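Local coordinates for protein BH2851 (Bacillus halodurans, PDB 2GFG) that is of uncharacterised function but, as a CYTH-domain protein and putative adenylate cyclase, probably acts on triphosphate-containing substrates within its antiparallel barrel, at residues A[31-43]-A[52-64]. Numbering follows the deposited sequence.
Sequences GDFKLQRNHYFET and SSALRIREKEAIF. With EDO (1,2-ethanediol), chain F.
Arg58 on strand 54-60 and Asn38 on strand 34-42 form a non-hydrogen-bonded antiparallel pair whose side chains run the same way. From CB, Arg58 sends CG anti to its backbone N (chi1 179°), both carbons passing near Asn38 OD1; CD then rests on the ethanediol carbons. The chain bends at chi3, and NE donates to Asn38 OD1 at 2.9 Å, within the carbonyl plane. NH2 adds a weak bond to that oxygen, and NH1 another, at the edge, to ethanediol O1, which Lys60 NZ also grips. One guanidinium face carries Gln36 NE2, 3.2 Å from Arg58 CZ, a donor laid over the group without a bond; the opposite face meets Arg56 NH2. Shortening this side chain to an alanine is likely to leave Asn38 OD1 without its NE and NH2 donors and Gln36 NE2 without the flat group it lies against. Arg56 NH1 reaches Tyr40 OH through a water. On the other face of the sheet, Phe41 CE2 lies 3.5 Å from Ile57 CD1, and both side chains touch helix 85-94. Paired backbone bonds, including His39 N to Ile57 O at 2.9 Å, join the strands. Neighbouring arginines directed into a closed antiparallel barrel are characteristic of the CYTH triphosphate tunnel fold; they probably bind triphosphate, as in relatives.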
loop_
_atom_site.group_PDB
_atom_site.type_symbol
_atom_site.label_atom_id
_atom_site.label_comp_id
_atom_site.label_asym_id
_atom_site.label_seq_id
_atom_site.Cartn_x
_atom_site.Cartn_y
_atom_site.Cartn_z
ATOM N N GLY A 31 15.462 -14.391 -1.525
ATOM C CA GLY A 31 16.104 -13.254 -0.854
ATOM C C GLY A 31 15.693 -11.881 -1.385
ATOM O O GLY A 31 15.985 -10.855 -0.752
ATOM N N ASP A 32 15.063 -11.853 -2.565
ATOM C CA ASP A 32 14.537 -10.592 -3.142
ATOM C C ASP A 32 13.286 -10.107 -2.414
ATOM O O ASP A 32 12.956 -8.921 -2.466
ATOM C CB ASP A 32 14.237 -10.768 -4.635
ATOM C CG ASP A 32 15.493 -11.023 -5.459
ATOM O OD1 ASP A 32 16.534 -10.401 -5.163
ATOM O OD2 ASP A 32 15.431 -11.832 -6.414
ATOM N N PHE A 33 12.572 -11.033 -1.769
ATOM C CA PHE A 33 11.390 -10.688 -0.984
ATOM C C PHE A 33 11.777 -10.027 0.338
ATOM O O PHE A 33 12.555 -10.589 1.124
ATOM C CB PHE A 33 10.526 -11.928 -0.725
ATOM C CG PHE A 33 9.658 -12.311 -1.889
ATOM C CD1 PHE A 33 8.350 -11.850 -1.974
ATOM C CD2 PHE A 33 10.161 -13.099 -2.923
ATOM C CE1 PHE A 33 7.534 -12.193 -3.069
ATOM C CE2 PHE A 33 9.356 -13.439 -4.024
ATOM C CZ PHE A 33 8.040 -12.978 -4.090
ATOM N N LYS A 34 11.262 -8.807 0.552
ATOM C CA LYS A 34 11.481 -8.062 1.792
ATOM C C LYS A 34 10.160 -7.966 2.563
ATOM O O LYS A 34 9.105 -7.792 1.973
ATOM C CB LYS A 34 12.010 -6.652 1.492
ATOM C CG LYS A 34 13.168 -6.593 0.461
ATOM C CD LYS A 34 14.369 -7.426 0.888
ATOM C CE LYS A 34 15.513 -7.316 -0.122
ATOM N NZ LYS A 34 16.625 -8.279 0.175
ATOM N N LEU A 35 10.247 -8.040 3.882
ATOM C CA LEU A 35 9.068 -8.020 4.748
ATOM C C LEU A 35 8.790 -6.612 5.246
ATOM O O LEU A 35 9.713 -5.879 5.595
ATOM C CB LEU A 35 9.277 -8.976 5.939
ATOM C CG LEU A 35 8.170 -9.100 6.994
ATOM C CD1 LEU A 35 6.794 -9.381 6.375
ATOM C CD2 LEU A 35 8.542 -10.203 7.998
ATOM N N GLN A 36 7.514 -6.212 5.199
ATOM C CA GLN A 36 7.078 -4.924 5.742
ATOM C C GLN A 36 5.743 -5.072 6.482
ATOM O O GLN A 36 4.946 -5.974 6.180
ATOM C CB GLN A 36 6.949 -3.888 4.625
ATOM C CG GLN A 36 5.811 -4.196 3.604
ATOM C CD GLN A 36 5.962 -3.435 2.302
ATOM O OE1 GLN A 36 7.069 -3.097 1.890
ATOM N NE2 GLN A 36 4.848 -3.176 1.641
ATOM N N ARG A 37 5.521 -4.189 7.457
ATOM C CA ARG A 37 4.290 -4.174 8.243
ATOM C C ARG A 37 3.591 -2.853 8.063
ATOM O O ARG A 37 4.176 -1.802 8.293
ATOM C CB ARG A 37 4.595 -4.376 9.709
ATOM C CG ARG A 37 5.032 -5.756 10.050
ATOM C CD ARG A 37 4.912 -6.022 11.539
ATOM N NE ARG A 37 5.046 -7.443 11.851
ATOM C CZ ARG A 37 4.825 -7.982 13.057
ATOM N NH1 ARG A 37 4.463 -7.214 14.098
ATOM N NH2 ARG A 37 4.966 -9.293 13.228
ATOM N N ASN A 38 2.323 -2.914 7.674
ATOM C CA ASN A 38 1.515 -1.734 7.483
ATOM C C ASN A 38 0.551 -1.608 8.631
ATOM O O ASN A 38 -0.287 -2.486 8.833
ATOM C CB ASN A 38 0.756 -1.832 6.167
ATOM C CG ASN A 38 1.667 -2.028 4.997
ATOM O OD1 ASN A 38 2.537 -1.223 4.749
ATOM N ND2 ASN A 38 1.492 -3.139 4.284
ATOM N N HIS A 39 0.749 -0.580 9.459
ATOM C CA HIS A 39 -0.135 -0.310 10.586
ATOM C C HIS A 39 -1.140 0.729 10.158
ATOM O O HIS A 39 -0.766 1.847 9.830
ATOM C CB HIS A 39 0.661 0.196 11.778
ATOM C CG HIS A 39 1.704 -0.759 12.258
ATOM N ND1 HIS A 39 1.450 -1.722 13.211
ATOM C CD2 HIS A 39 3.006 -0.910 11.909
ATOM C CE1 HIS A 39 2.550 -2.421 13.432
ATOM N NE2 HIS A 39 3.509 -1.946 12.657
ATOM N N TYR A 40 -2.423 0.364 10.165
ATOM C CA TYR A 40 -3.479 1.240 9.629
ATOM C C TYR A 40 -4.159 2.066 10.692
ATOM O O TYR A 40 -4.390 1.601 11.800
ATOM C CB TYR A 40 -4.513 0.415 8.877
ATOM C CG TYR A 40 -3.923 -0.382 7.744
ATOM C CD1 TYR A 40 -3.132 0.240 6.764
ATOM C CD2 TYR A 40 -4.167 -1.750 7.624
ATOM C CE1 TYR A 40 -2.575 -0.485 5.717
ATOM C CE2 TYR A 40 -3.621 -2.490 6.568
ATOM C CZ TYR A 40 -2.819 -1.849 5.618
ATOM O OH TYR A 40 -2.266 -2.564 4.581
ATOM N N PHE A 41 -4.481 3.313 10.334
ATOM C CA PHE A 41 -5.164 4.231 11.223
ATOM C C PHE A 41 -6.465 4.702 10.597
ATOM O O PHE A 41 -6.535 4.949 9.390
ATOM C CB PHE A 41 -4.275 5.421 11.537
ATOM C CG PHE A 41 -3.046 5.062 12.296
ATOM C CD1 PHE A 41 -3.014 5.167 13.687
ATOM C CD2 PHE A 41 -1.931 4.554 11.639
ATOM C CE1 PHE A 41 -1.868 4.814 14.405
ATOM C CE2 PHE A 41 -0.786 4.199 12.352
ATOM C CZ PHE A 41 -0.766 4.328 13.745
ATOM N N GLU A 42 -7.490 4.830 11.425
ATOM C CA GLU A 42 -8.799 5.228 10.966
ATOM C C GLU A 42 -9.669 5.604 12.168
ATOM O O GLU A 42 -9.381 5.200 13.302
ATOM C CB GLU A 42 -9.443 4.064 10.154
ATOM C CG GLU A 42 -10.827 4.336 9.563
ATOM C CD GLU A 42 -10.864 5.529 8.612
ATOM O OE1 GLU A 42 -10.826 6.679 9.097
ATOM O OE2 GLU A 42 -11.070 5.313 7.392
ATOM N N THR A 43 -10.674 6.447 11.926
ATOM C CA THR A 43 -11.670 6.801 12.950
ATOM C C THR A 43 -12.722 5.701 13.066
ATOM O O THR A 43 -12.832 4.852 12.193
ATOM C CB THR A 43 -12.382 8.155 12.615
ATOM O OG1 THR A 43 -13.092 8.042 11.377
ATOM C CG2 THR A 43 -11.364 9.290 12.508
ATOM N N SER A 52 -12.015 8.713 0.521
ATOM C CA SER A 52 -11.194 7.883 -0.383
ATOM C C SER A 52 -9.686 7.962 -0.063
ATOM O O SER A 52 -8.833 7.857 -0.964
ATOM C CB SER A 52 -11.470 8.259 -1.841
ATOM O OG SER A 52 -12.852 8.104 -2.145
ATOM N N SER A 53 -9.374 8.068 1.229
ATOM C CA SER A 53 -7.999 8.210 1.685
ATOM C C SER A 53 -7.605 7.073 2.599
ATOM O O SER A 53 -8.472 6.360 3.146
ATOM C CB SER A 53 -7.819 9.539 2.411
ATOM O OG SER A 53 -7.994 10.625 1.519
ATOM N N ALA A 54 -6.290 6.905 2.770
ATOM C CA ALA A 54 -5.737 5.858 3.611
ATOM C C ALA A 54 -4.504 6.370 4.346
ATOM O O ALA A 54 -3.605 6.990 3.730
ATOM C CB ALA A 54 -5.383 4.633 2.772
ATOM N N LEU A 55 -4.455 6.101 5.655
ATOM C CA LEU A 55 -3.360 6.532 6.514
ATOM C C LEU A 55 -2.715 5.308 7.144
ATOM O O LEU A 55 -3.403 4.482 7.755
ATOM C CB LEU A 55 -3.889 7.464 7.607
ATOM C CG LEU A 55 -2.876 8.152 8.531
ATOM C CD1 LEU A 55 -2.077 9.169 7.792
ATOM C CD2 LEU A 55 -3.599 8.806 9.705
ATOM N N ARG A 56 -1.400 5.185 6.990
ATOM C CA ARG A 56 -0.649 4.079 7.594
ATOM C C ARG A 56 0.694 4.529 8.124
ATOM O O ARG A 56 1.201 5.599 7.753
ATOM C CB ARG A 56 -0.422 2.950 6.569
ATOM C CG ARG A 56 0.464 3.355 5.369
ATOM C CD ARG A 56 0.982 2.157 4.596
ATOM N NE ARG A 56 1.998 2.570 3.603
ATOM C CZ ARG A 56 1.849 2.540 2.264
ATOM N NH1 ARG A 56 0.777 1.975 1.690
ATOM N NH2 ARG A 56 2.837 2.990 1.489
ATOM N N ILE A 57 1.240 3.729 9.034
ATOM C CA ILE A 57 2.657 3.777 9.375
ATOM C C ILE A 57 3.285 2.453 8.911
ATOM O O ILE A 57 2.847 1.386 9.326
ATOM C CB ILE A 57 2.884 3.967 10.895
ATOM C CG1 ILE A 57 2.460 5.375 11.316
ATOM C CG2 ILE A 57 4.367 3.720 11.260
ATOM C CD1 ILE A 57 2.432 5.593 12.828
ATOM N N ARG A 58 4.262 2.538 8.004
ATOM C CA ARG A 58 4.959 1.350 7.492
ATOM C C ARG A 58 6.244 1.109 8.249
ATOM O O ARG A 58 7.008 2.030 8.485
ATOM C CB ARG A 58 5.274 1.498 6.005
ATOM C CG ARG A 58 6.047 0.276 5.396
ATOM C CD ARG A 58 6.077 0.319 3.886
ATOM N NE ARG A 58 4.767 0.024 3.314
ATOM C CZ ARG A 58 4.507 -0.065 2.006
ATOM N NH1 ARG A 58 5.463 0.138 1.104
ATOM N NH2 ARG A 58 3.270 -0.355 1.601
ATOM N N GLU A 59 6.504 -0.160 8.559
ATOM C CA GLU A 59 7.741 -0.583 9.199
ATOM C C GLU A 59 8.469 -1.547 8.251
ATOM O O GLU A 59 7.906 -2.546 7.836
ATOM C CB GLU A 59 7.420 -1.273 10.507
ATOM C CG GLU A 59 8.611 -1.609 11.372
ATOM C CD GLU A 59 8.204 -2.372 12.657
ATOM O OE1 GLU A 59 6.975 -2.507 12.925
ATOM O OE2 GLU A 59 9.106 -2.868 13.363
ATOM N N LYS A 60 9.703 -1.213 7.884
ATOM C CA LYS A 60 10.482 -2.038 6.947
ATOM C C LYS A 60 11.973 -1.881 7.198
ATOM O O LYS A 60 12.534 -0.788 7.004
ATOM C CB LYS A 60 10.150 -1.660 5.500
ATOM C CG LYS A 60 10.754 -2.610 4.439
ATOM C CD LYS A 60 10.559 -2.080 3.021
ATOM C CE LYS A 60 11.556 -0.955 2.692
ATOM N NZ LYS A 60 11.418 -0.461 1.269
ATOM N N GLU A 61 12.615 -2.979 7.616
ATOM C CA GLU A 61 14.066 -3.006 7.901
ATOM C C GLU A 61 14.476 -1.902 8.884
ATOM O O GLU A 61 15.399 -1.122 8.616
ATOM C CB GLU A 61 14.872 -2.908 6.595
ATOM C CG GLU A 61 14.553 -4.024 5.602
ATOM C CD GLU A 61 15.427 -3.985 4.351
ATOM O OE1 GLU A 61 16.021 -2.914 4.057
ATOM O OE2 GLU A 61 15.499 -5.022 3.649
ATOM N N ALA A 62 13.741 -1.818 10.005
ATOM C CA ALA A 62 14.015 -0.828 11.080
ATOM C C ALA A 62 13.787 0.661 10.659
ATOM O O ALA A 62 14.219 1.578 11.361
ATOM C CB ALA A 62 15.445 -1.020 11.644
ATOM N N ILE A 63 13.087 0.877 9.543
ATOM C CA ILE A 63 12.715 2.227 9.106
ATOM C C ILE A 63 11.192 2.370 9.121
ATOM O O ILE A 63 10.474 1.548 8.529
ATOM C CB ILE A 63 13.272 2.548 7.702
ATOM C CG1 ILE A 63 14.795 2.662 7.766
ATOM C CG2 ILE A 63 12.646 3.877 7.138
ATOM C CD1 ILE A 63 15.466 2.664 6.437
ATOM N N PHE A 64 10.715 3.427 9.789
ATOM C CA PHE A 64 9.290 3.732 9.890
ATOM C C PHE A 64 8.937 4.897 8.996
ATOM O O PHE A 64 9.650 5.908 8.976
ATOM C CB PHE A 64 8.924 4.060 11.326
ATOM C CG PHE A 64 9.119 2.924 12.263
ATOM C CD1 PHE A 64 10.370 2.655 12.797
ATOM C CD2 PHE A 64 8.052 2.071 12.582
ATOM C CE1 PHE A 64 10.560 1.572 13.653
ATOM C CE2 PHE A 64 8.229 1.008 13.455
ATOM C CZ PHE A 64 9.480 0.747 13.980
HETATM C C1 EDO F . 8.748 1.877 2.001
HETATM O O1 EDO F . 8.722 0.773 1.089
HETATM C C2 EDO F . 7.702 2.920 1.591
HETATM O O2 EDO F . 7.843 4.106 2.389
HETATM O O HOH W 1 11.440 -5.813 7.651
HETATM O O HOH W 2 -1.065 -0.547 2.707
HETATM O O HOH W 3 -6.476 4.447 6.816
HETATM O O HOH W 4 -9.066 4.204 5.215
#